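Side-chain contacts in subclass B1 metallo-beta-lactamase (Myroides odoratimimus, PDB 6T5L), which probably hydrolyses beta-lactam antibiotics, carbapenems among them, using zinc ions held in its active site: residues A[87-92]-A[106-111]; A[179-184]-A[201-206]; A[120-125]-A[134-139]. One frame throughout, in Å; residues are numbered along the deposited sequence.

Along the chain the order is contact 1, contact 3, contact 2, all within the metallo-beta-lactamase fold. Contact 1 packs helix 105-110 on strand 88-93, the edge strand of the six-stranded sheet. Contact 3 lies in the beta-alpha-beta unit that follows, with its centre about 16 Å from that of contact 1; the two meet where Glu109 OE2 takes a probable hydrogen bond from Asn134 N. Contact 2, centred about 28 Å from contact 1 and 22 Å from contact 3, joins the loop after strand 175-179 to helix 200-210. Contacts 1 and 3 are thus neighbouring pieces of structural packing, while contact 2, across the chain's centre from contact 1, includes a zinc ligand, Cys180.

Contact 1 of 3, residues A[87-92]-A[106-111]; sequences SEIIGL and TEFENH
Leu92 and Phe108 meet at about a right angle, the branched end of the leucine lying against the phenylalanine ring and its stem. Leu92 belongs to strand 88-93, the edge of the six-stranded sheet, while Phe108 comes from helix 105-110. The leucine CG stands anti to the backbone N (chi1 168°), and this turns both methyls toward the aromatic side chain. Leu92 CD2 packs at the root of the ring, 3.9 Å from Phe108 CG, and is almost as near Phe108 CB. Leu92 CD1 sits above one face near the rim, 4.1 Å from Phe108 CE2, while Leu92 CB comes within 4.1 Å of Phe108 CD2. The leucine thus spans the side of the ring that carries CD2 and CE2 without being centred over it.

Ile89, further back on the same strand, makes a looser, oblique approach: its CD1 is 4.4 Å from Phe108 CE2. Helix 71-83 adds to the packing, Ser74 touching Phe108 and Val81 touching Ile89.

Three residues after Phe108, His111 folds back on the helix through both its backbone and its ring. His111 ND1 donates a nearly straight hydrogen bond to Glu107 O (2.8 Å, 166° at the hydrogen), with the oxygen close to the imidazole plane. His111 N reaches the same oxygen from the opposite face of its carbonyl plane, so one carbonyl accepts from two donors of a single residue.

No hydrogen bond links the strand segment to the helix segment. Between residues 87-92 and 106-111 the contact is purely apolar and buried, which implies that their attraction rests on the fit of hydrocarbon surfaces and the exclusion of water.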
loop_
_atom_site.group_PDB
_atom_site.type_symbol
_atom_site.label_atom_id
_atom_site.label_comp_id
_atom_site.label_asym_id
_atom_site.label_seq_id
_atom_site.Cartn_x
_atom_site.Cartn_y
_atom_site.Cartn_z
ATOM N N SER A 87 -9.294 10.358 -14.201
ATOM C CA SER A 87 -9.298 8.915 -14.230
ATOM C C SER A 87 -10.346 8.314 -13.285
ATOM O O SER A 87 -10.934 8.952 -12.397
ATOM C CB SER A 87 -7.881 8.369 -13.906
ATOM O OG SER A 87 -6.929 8.720 -14.917
ATOM N N GLU A 88 -10.583 7.050 -13.502
ATOM C CA GLU A 88 -11.457 6.259 -12.669
ATOM C C GLU A 88 -10.574 5.349 -11.815
ATOM O O GLU A 88 -9.594 4.758 -12.312
ATOM C CB GLU A 88 -12.408 5.454 -13.545
ATOM C CG GLU A 88 -13.212 4.398 -12.796
ATOM C CD GLU A 88 -14.021 3.462 -13.711
ATOM O OE1 GLU A 88 -14.602 2.483 -13.169
ATOM O OE2 GLU A 88 -14.070 3.673 -14.942
ATOM N N ILE A 89 -10.904 5.228 -10.544
ATOM C CA ILE A 89 -10.234 4.247 -9.699
ATOM C C ILE A 89 -10.978 2.938 -9.864
ATOM O O ILE A 89 -12.152 2.861 -9.501
ATOM C CB ILE A 89 -10.213 4.667 -8.218
ATOM C CG1 ILE A 89 -9.457 5.974 -8.051
ATOM C CG2 ILE A 89 -9.584 3.500 -7.417
ATOM C CD1 ILE A 89 -9.745 6.666 -6.699
ATOM N N ILE A 90 -10.300 1.896 -10.345
ATOM C CA ILE A 90 -10.989 0.643 -10.625
ATOM C C ILE A 90 -10.837 -0.376 -9.525
ATOM O O ILE A 90 -11.473 -1.440 -9.595
ATOM C CB ILE A 90 -10.550 -0.014 -11.957
ATOM C CG1 ILE A 90 -9.036 -0.295 -12.031
ATOM C CG2 ILE A 90 -10.888 0.927 -13.101
ATOM C CD1 ILE A 90 -8.651 -1.128 -13.304
ATOM N N GLY A 91 -10.067 -0.091 -8.493
ATOM C CA GLY A 91 -9.878 -1.095 -7.460
ATOM C C GLY A 91 -9.034 -0.552 -6.330
ATOM O O GLY A 91 -8.115 0.216 -6.567
ATOM N N LEU A 92 -9.315 -1.005 -5.125
ATOM C CA LEU A 92 -8.542 -0.700 -3.936
ATOM C C LEU A 92 -7.993 -2.003 -3.355
ATOM O O LEU A 92 -8.732 -2.987 -3.186
ATOM C CB LEU A 92 -9.416 0.006 -2.912
ATOM C CG LEU A 92 -8.809 0.121 -1.535
ATOM C CD1 LEU A 92 -7.722 1.119 -1.449
ATOM C CD2 LEU A 92 -10.007 0.506 -0.642
ATOM N N THR A 106 -14.577 3.530 4.030
ATOM C CA THR A 106 -15.967 3.983 3.803
ATOM C C THR A 106 -16.045 4.935 2.610
ATOM O O THR A 106 -16.996 4.904 1.814
ATOM C CB THR A 106 -16.516 4.675 5.056
ATOM O OG1 THR A 106 -16.600 3.751 6.181
ATOM C CG2 THR A 106 -17.930 5.253 4.786
ATOM N N GLU A 107 -15.053 5.801 2.466
ATOM C CA GLU A 107 -15.143 6.794 1.417
ATOM C C GLU A 107 -14.972 6.138 0.053
ATOM O O GLU A 107 -15.655 6.497 -0.915
ATOM C CB GLU A 107 -14.110 7.875 1.708
ATOM C CG GLU A 107 -14.253 9.068 0.915
ATOM C CD GLU A 107 -15.551 9.812 1.178
ATOM O OE1 GLU A 107 -15.826 10.235 2.294
ATOM O OE2 GLU A 107 -16.303 9.918 0.215
ATOM N N PHE A 108 -14.102 5.132 -0.022
ATOM C CA PHE A 108 -13.928 4.367 -1.259
ATOM C C PHE A 108 -15.183 3.571 -1.568
ATOM O O PHE A 108 -15.664 3.537 -2.726
ATOM C CB PHE A 108 -12.727 3.407 -1.160
ATOM C CG PHE A 108 -11.400 4.072 -1.399
ATOM C CD1 PHE A 108 -10.837 4.849 -0.411
ATOM C CD2 PHE A 108 -10.684 3.902 -2.618
ATOM C CE1 PHE A 108 -9.618 5.498 -0.621
ATOM C CE2 PHE A 108 -9.442 4.587 -2.815
ATOM C CZ PHE A 108 -8.928 5.349 -1.850
ATOM N N GLU A 109 -15.742 2.927 -0.556
ATOM C CA GLU A 109 -16.958 2.135 -0.796
ATOM C C GLU A 109 -18.120 3.029 -1.277
ATOM O O GLU A 109 -18.924 2.616 -2.134
ATOM C CB GLU A 109 -17.332 1.361 0.469
ATOM C CG GLU A 109 -16.313 0.310 0.867
ATOM C CD GLU A 109 -16.789 -0.560 2.030
ATOM O OE1 GLU A 109 -17.185 0.016 3.049
ATOM O OE2 GLU A 109 -16.761 -1.810 1.934
ATOM N N ASN A 110 -18.169 4.274 -0.802
ATOM C CA ASN A 110 -19.223 5.194 -1.191
ATOM C C ASN A 110 -19.058 5.711 -2.598
ATOM O O ASN A 110 -20.035 6.205 -3.174
ATOM C CB ASN A 110 -19.287 6.369 -0.248
ATOM C CG ASN A 110 -19.961 6.005 1.078
ATOM O OD1 ASN A 110 -20.426 4.875 1.256
ATOM N ND2 ASN A 110 -19.939 6.920 2.027
ATOM N N HIS A 111 -17.869 5.598 -3.169
ATOM C CA HIS A 111 -17.710 5.841 -4.588
ATOM C C HIS A 111 -17.788 4.544 -5.392
ATOM O O HIS A 111 -17.393 4.533 -6.552
ATOM C CB HIS A 111 -16.391 6.573 -4.861
ATOM C CG HIS A 111 -16.374 7.984 -4.348
ATOM N ND1 HIS A 111 -16.305 8.284 -3.007
ATOM C CD2 HIS A 111 -16.433 9.177 -4.995
ATOM C CE1 HIS A 111 -16.360 9.596 -2.841
ATOM N NE2 HIS A 111 -16.420 10.163 -4.036
#

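Contact 2 of 3, residues A[179-184]-A[201-206]; sequences GCLIKE and STTVEK. With ZN (zinc ion), chain D.
A type I beta turn from Gly179 to Ile182, closed by Ile182 N to Gly179 O at 2.9 Å, brings Leu181 and Ile182 up to one side of helix 200-210, with the CA atoms of Leu181 and Val204 7.6 Å apart. The turn follows strand 175-179 of the metallo-beta-lactamase fold and carries a zinc ligand, Cys180, so the residues next to that ligand pack on the helix through buried aliphatic side chains.

Val204 receives both Leu181 and Ile182 on its methyls. Leu181 slides past it in the opposite direction, its CG lying 3.8 Å from Val204 CG2. Ile182 gets there by bending: the bond leaving its backbone does not point at the helix, but a folded chain (chi2 -49°) swings CD1 inward until it touches both valine methyls, 3.7 Å from Val204 CG1 and equally near CG2. Leu229 and Val217 also pack on Ile182, and Thr233 and Ile234 of helix 228-237 on Val204.

Thr203 divides its two branches between different tasks. Its CG2, anti to the backbone N, faces the leucine and lies 3.8 Å from Leu181 CD1, with Leu181 CD2 scarcely farther off. Its OG1 is turned to polar partners, the backbone oxygens of Glu159 and Glu199, so the buried hydroxyl is satisfied without involving the turn. The turn has a polar tie of its own to the start of the helix, Leu181 O hydrogen-bonding Trp200 NE1.

Cys180 sends its side chain away from all this, to the zinc ion it shares with Asp100 and His221. There Cys180 SG binds the metal at 2.1 Å, and a water completes the four ligands at 2.3 Å from the zinc.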
loop_
_atom_site.group_PDB
_atom_site.type_symbol
_atom_site.label_atom_id
_atom_site.label_comp_id
_atom_site.label_asym_id
_atom_site.label_seq_id
_atom_site.Cartn_x
_atom_site.Cartn_y
_atom_site.Cartn_z
ATOM N N GLY A 179 4.624 -1.664 1.330
ATOM C CA GLY A 179 3.885 -1.531 2.545
ATOM C C GLY A 179 4.777 -1.677 3.788
ATOM O O GLY A 179 6.014 -1.579 3.779
ATOM N N CYS A 180 4.094 -1.957 4.879
ATOM C CA CYS A 180 4.768 -1.970 6.173
ATOM C C CYS A 180 5.615 -3.188 6.423
ATOM O O CYS A 180 6.397 -3.188 7.378
ATOM C CB CYS A 180 3.728 -1.834 7.266
ATOM S SG CYS A 180 2.711 -0.380 7.049
ATOM N N LEU A 181 5.520 -4.208 5.588
ATOM C CA LEU A 181 6.579 -5.207 5.594
ATOM C C LEU A 181 7.967 -4.644 5.261
ATOM O O LEU A 181 8.968 -5.243 5.662
ATOM C CB LEU A 181 6.213 -6.305 4.612
ATOM C CG LEU A 181 7.150 -7.505 4.517
ATOM C CD1 LEU A 181 7.032 -8.550 5.609
ATOM C CD2 LEU A 181 6.840 -8.092 3.111
ATOM N N ILE A 182 8.062 -3.507 4.592
ATOM C CA ILE A 182 9.334 -2.967 4.123
ATOM C C ILE A 182 9.589 -1.650 4.837
ATOM O O ILE A 182 8.737 -0.754 4.814
ATOM C CB ILE A 182 9.342 -2.748 2.593
ATOM C CG1 ILE A 182 9.178 -4.068 1.866
ATOM C CG2 ILE A 182 10.648 -2.092 2.124
ATOM C CD1 ILE A 182 10.159 -5.217 2.368
ATOM N N LYS A 183 10.774 -1.519 5.421
ATOM C CA LYS A 183 11.182 -0.308 6.105
ATOM C C LYS A 183 11.979 0.574 5.140
ATOM O O LYS A 183 12.540 0.095 4.152
ATOM C CB LYS A 183 12.066 -0.626 7.337
ATOM C CG LYS A 183 11.442 -1.473 8.465
ATOM C CD LYS A 183 10.093 -0.928 8.971
ATOM C CE LYS A 183 9.797 -1.422 10.359
ATOM N NZ LYS A 183 8.423 -1.177 10.731
ATOM N N GLU A 184 12.024 1.862 5.453
ATOM C CA GLU A 184 12.908 2.834 4.851
ATOM C C GLU A 184 14.293 2.667 5.462
ATOM O O GLU A 184 14.471 2.017 6.517
ATOM C CB GLU A 184 12.349 4.260 5.064
ATOM C CG GLU A 184 12.633 4.820 6.456
ATOM C CD GLU A 184 12.376 6.338 6.614
ATOM O OE1 GLU A 184 11.972 6.708 7.737
ATOM O OE2 GLU A 184 12.606 7.144 5.667
ATOM N N SER A 201 12.368 -11.547 8.279
ATOM C CA SER A 201 13.466 -11.349 7.333
ATOM C C SER A 201 13.450 -12.405 6.216
ATOM O O SER A 201 13.674 -12.057 5.032
ATOM C CB SER A 201 14.788 -11.336 8.059
ATOM O OG SER A 201 15.223 -12.654 8.110
ATOM N N THR A 202 13.143 -13.686 6.537
ATOM C CA THR A 202 13.043 -14.653 5.441
ATOM C C THR A 202 11.912 -14.252 4.479
ATOM O O THR A 202 12.072 -14.335 3.244
ATOM C CB THR A 202 12.890 -16.108 5.925
ATOM O OG1 THR A 202 11.530 -16.439 6.122
ATOM C CG2 THR A 202 13.592 -16.377 7.194
ATOM N N THR A 203 10.817 -13.681 5.001
ATOM C CA THR A 203 9.771 -13.170 4.110
ATOM C C THR A 203 10.355 -12.153 3.128
ATOM O O THR A 203 10.069 -12.196 1.938
ATOM C CB THR A 203 8.622 -12.536 4.893
ATOM O OG1 THR A 203 7.908 -13.550 5.603
ATOM C CG2 THR A 203 7.622 -11.882 3.947
ATOM N N VAL A 204 11.153 -11.203 3.605
ATOM C CA VAL A 204 11.600 -10.139 2.691
ATOM C C VAL A 204 12.691 -10.683 1.736
ATOM O O VAL A 204 12.812 -10.219 0.573
ATOM C CB VAL A 204 12.068 -8.889 3.482
ATOM C CG1 VAL A 204 12.768 -7.822 2.539
ATOM C CG2 VAL A 204 10.904 -8.271 4.312
ATOM N N GLU A 205 13.457 -11.692 2.180
ATOM C CA GLU A 205 14.378 -12.389 1.278
ATOM C C GLU A 205 13.632 -12.926 0.047
ATOM O O GLU A 205 14.145 -12.877 -1.075
ATOM C CB GLU A 205 15.077 -13.537 2.026
ATOM C CG GLU A 205 16.232 -13.106 2.921
ATOM C CD GLU A 205 16.722 -14.225 3.831
ATOM O OE1 GLU A 205 16.221 -15.361 3.692
ATOM O OE2 GLU A 205 17.594 -13.967 4.690
ATOM N N LYS A 206 12.399 -13.402 0.246
ATOM C CA LYS A 206 11.589 -13.900 -0.854
ATOM C C LYS A 206 11.133 -12.763 -1.765
ATOM O O LYS A 206 11.155 -12.894 -3.008
ATOM C CB LYS A 206 10.379 -14.668 -0.289
ATOM C CG LYS A 206 10.693 -15.975 0.365
ATOM C CD LYS A 206 9.421 -16.548 1.072
ATOM C CE LYS A 206 9.748 -17.656 2.072
ATOM N NZ LYS A 206 8.507 -18.356 2.558
HETATM ZN ZN ZN D . 2.363 0.720 8.855
HETATM O O HOH W 1 4.221 0.099 10.082
#

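Contact 3 of 3, residues A[120-125]-A[134-139]; sequences ETIELL and NPTKDF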
loop_
_atom_site.group_PDB
_atom_site.type_symbol
_atom_site.label_atom_id
_atom_site.label_comp_id
_atom_site.label_asym_id
_atom_site.label_seq_id
_atom_site.Cartn_x
_atom_site.Cartn_y
_atom_site.Cartn_z
ATOM N N GLU A 120 -6.879 -13.946 4.348
ATOM C CA GLU A 120 -6.365 -13.785 5.712
ATOM C C GLU A 120 -6.617 -12.370 6.222
ATOM O O GLU A 120 -7.027 -12.178 7.365
ATOM C CB GLU A 120 -4.869 -14.115 5.768
ATOM C CG GLU A 120 -4.412 -14.449 7.180
ATOM C CD GLU A 120 -2.938 -14.790 7.288
ATOM O OE1 GLU A 120 -2.450 -14.827 8.442
ATOM O OE2 GLU A 120 -2.287 -15.054 6.245
ATOM N N THR A 121 -6.517 -11.377 5.351
ATOM C CA THR A 121 -6.815 -10.013 5.796
ATOM C C THR A 121 -8.259 -9.876 6.255
ATOM O O THR A 121 -8.527 -9.189 7.257
ATOM C CB THR A 121 -6.516 -8.988 4.709
ATOM O OG1 THR A 121 -5.127 -8.955 4.444
ATOM C CG2 THR A 121 -6.959 -7.593 5.183
ATOM N N ILE A 122 -9.195 -10.557 5.566
ATOM C CA ILE A 122 -10.611 -10.537 5.958
ATOM C C ILE A 122 -10.795 -11.180 7.309
ATOM O O ILE A 122 -11.586 -10.709 8.139
ATOM C CB ILE A 122 -11.493 -11.230 4.896
ATOM C CG1 ILE A 122 -11.382 -10.468 3.550
ATOM C CG2 ILE A 122 -13.050 -11.399 5.366
ATOM C CD1 ILE A 122 -12.215 -11.088 2.439
ATOM N N GLU A 123 -10.113 -12.299 7.534
ATOM C CA GLU A 123 -10.254 -13.011 8.793
ATOM C C GLU A 123 -9.731 -12.173 9.959
ATOM O O GLU A 123 -10.362 -12.090 11.017
ATOM C CB GLU A 123 -9.522 -14.346 8.691
ATOM C CG GLU A 123 -9.582 -15.173 9.964
ATOM C CD GLU A 123 -8.444 -16.164 10.068
ATOM O OE1 GLU A 123 -7.806 -16.230 11.142
ATOM O OE2 GLU A 123 -8.193 -16.878 9.075
ATOM N N LEU A 124 -8.579 -11.533 9.785
ATOM C CA LEU A 124 -8.038 -10.737 10.877
ATOM C C LEU A 124 -8.909 -9.518 11.134
ATOM O O LEU A 124 -9.125 -9.130 12.279
ATOM C CB LEU A 124 -6.591 -10.335 10.559
ATOM C CG LEU A 124 -5.645 -11.549 10.489
ATOM C CD1 LEU A 124 -4.218 -11.148 10.062
ATOM C CD2 LEU A 124 -5.620 -12.290 11.854
ATOM N N LEU A 125 -9.400 -8.884 10.088
ATOM C CA LEU A 125 -10.362 -7.809 10.290
ATOM C C LEU A 125 -11.574 -8.293 11.073
ATOM O O LEU A 125 -12.048 -7.600 11.987
ATOM C CB LEU A 125 -10.765 -7.246 8.962
ATOM C CG LEU A 125 -9.849 -6.097 8.551
ATOM C CD1 LEU A 125 -10.168 -5.806 7.083
ATOM C CD2 LEU A 125 -10.051 -4.913 9.497
ATOM N N ASN A 134 -19.349 -3.261 1.642
ATOM C CA ASN A 134 -19.551 -3.725 0.281
ATOM C C ASN A 134 -18.896 -5.090 0.079
ATOM O O ASN A 134 -17.772 -5.316 0.558
ATOM C CB ASN A 134 -18.944 -2.726 -0.749
ATOM C CG ASN A 134 -19.893 -1.594 -1.080
ATOM O OD1 ASN A 134 -21.033 -1.666 -0.703
ATOM N ND2 ASN A 134 -19.437 -0.580 -1.836
ATOM N N PRO A 135 -19.522 -5.979 -0.705
ATOM C CA PRO A 135 -18.879 -7.268 -1.024
ATOM C C PRO A 135 -17.500 -7.070 -1.642
ATOM O O PRO A 135 -17.297 -6.242 -2.549
ATOM C CB PRO A 135 -19.870 -7.923 -2.002
ATOM C CG PRO A 135 -21.224 -7.417 -1.530
ATOM C CD PRO A 135 -20.905 -5.932 -1.245
ATOM N N THR A 136 -16.538 -7.838 -1.122
ATOM C CA THR A 136 -15.167 -7.775 -1.601
ATOM C C THR A 136 -14.898 -8.845 -2.672
ATOM O O THR A 136 -15.612 -9.834 -2.796
ATOM C CB THR A 136 -14.197 -7.979 -0.415
ATOM O OG1 THR A 136 -14.515 -9.219 0.248
ATOM C CG2 THR A 136 -14.309 -6.832 0.609
ATOM N N LYS A 137 -13.842 -8.629 -3.441
ATOM C CA LYS A 137 -13.269 -9.658 -4.302
ATOM C C LYS A 137 -12.034 -10.183 -3.577
ATOM O O LYS A 137 -11.157 -9.399 -3.206
ATOM C CB LYS A 137 -12.953 -9.105 -5.702
ATOM C CG LYS A 137 -14.200 -9.297 -6.593
ATOM C CD LYS A 137 -14.216 -8.502 -7.859
ATOM C CE LYS A 137 -15.209 -9.131 -8.826
ATOM N NZ LYS A 137 -15.648 -8.235 -9.918
ATOM N N ASP A 138 -12.011 -11.483 -3.282
ATOM C CA ASP A 138 -11.039 -12.049 -2.348
ATOM C C ASP A 138 -9.972 -12.874 -3.052
ATOM O O ASP A 138 -10.233 -13.498 -4.073
ATOM C CB ASP A 138 -11.727 -12.939 -1.311
ATOM C CG ASP A 138 -12.883 -12.234 -0.628
ATOM O OD1 ASP A 138 -12.954 -10.988 -0.735
ATOM O OD2 ASP A 138 -13.695 -12.918 0.020
ATOM N N PHE A 139 -8.776 -12.937 -2.476
ATOM C CA PHE A 139 -7.749 -13.759 -3.082
ATOM C C PHE A 139 -6.942 -14.448 -2.001
ATOM O O PHE A 139 -6.829 -13.963 -0.871
ATOM C CB PHE A 139 -6.839 -12.937 -4.017
ATOM C CG PHE A 139 -6.031 -11.834 -3.332
ATOM C CD1 PHE A 139 -6.561 -10.592 -3.147
ATOM C CD2 PHE A 139 -4.733 -12.069 -2.890
ATOM C CE1 PHE A 139 -5.846 -9.570 -2.538
ATOM C CE2 PHE A 139 -4.003 -11.049 -2.295
ATOM C CZ PHE A 139 -4.558 -9.798 -2.136
#
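Ile122 reaches Asp138 through an outstretched chain: with CG1 anti to the carbonyl carbon and chi2 at 180°, CD1 is held well out from the helix. Asp138 comes from strand 137-139 with its CG likewise anti to the carbonyl carbon (chi1 -52°), which sets the carboxylate beneath that methyl. The two side chains cross at about a right angle.

The methyl lies over the flat face of the carboxylate. Ile122 CD1 is 3.3 Å from Asp138 CG and as close to OD1, while Asp138 OD2 is 3.4 Å from it. The spacing is even, as expected of a group met face-on, but shorter than usual for a methyl carbon, so the exact closeness is doubtful. The carboxylate is presumably ionised, yet no hydrogen bond or salt bridge crosses from the helix segment to the strand segment.

What steadies the carboxylate comes from its own segment. Thr136 OG1 donates a 2.6 Å hydrogen bond to Asp138 OD1, arriving on the syn lone pair, the side of the other oxygen. This bond would restrict rotation of the carboxylate and present its face to Ile122. The threonine also joins the contact directly, with OG1 3.7 Å from Ile122 CD1. Asp138 itself is exposed, and the contact is a small one at the protein surface.

Beneath it, Val117 touches both Ile122 and Thr136, and backbone hydrogen bonds from Lys137 and Phe139 tie the second segment to strand 116-118 and its flanks. Strand 116-118, helix 119-127 and the parallel strand 137-139 form a beta-alpha-beta crossover, and this contact joins the helix of that unit to its second strand.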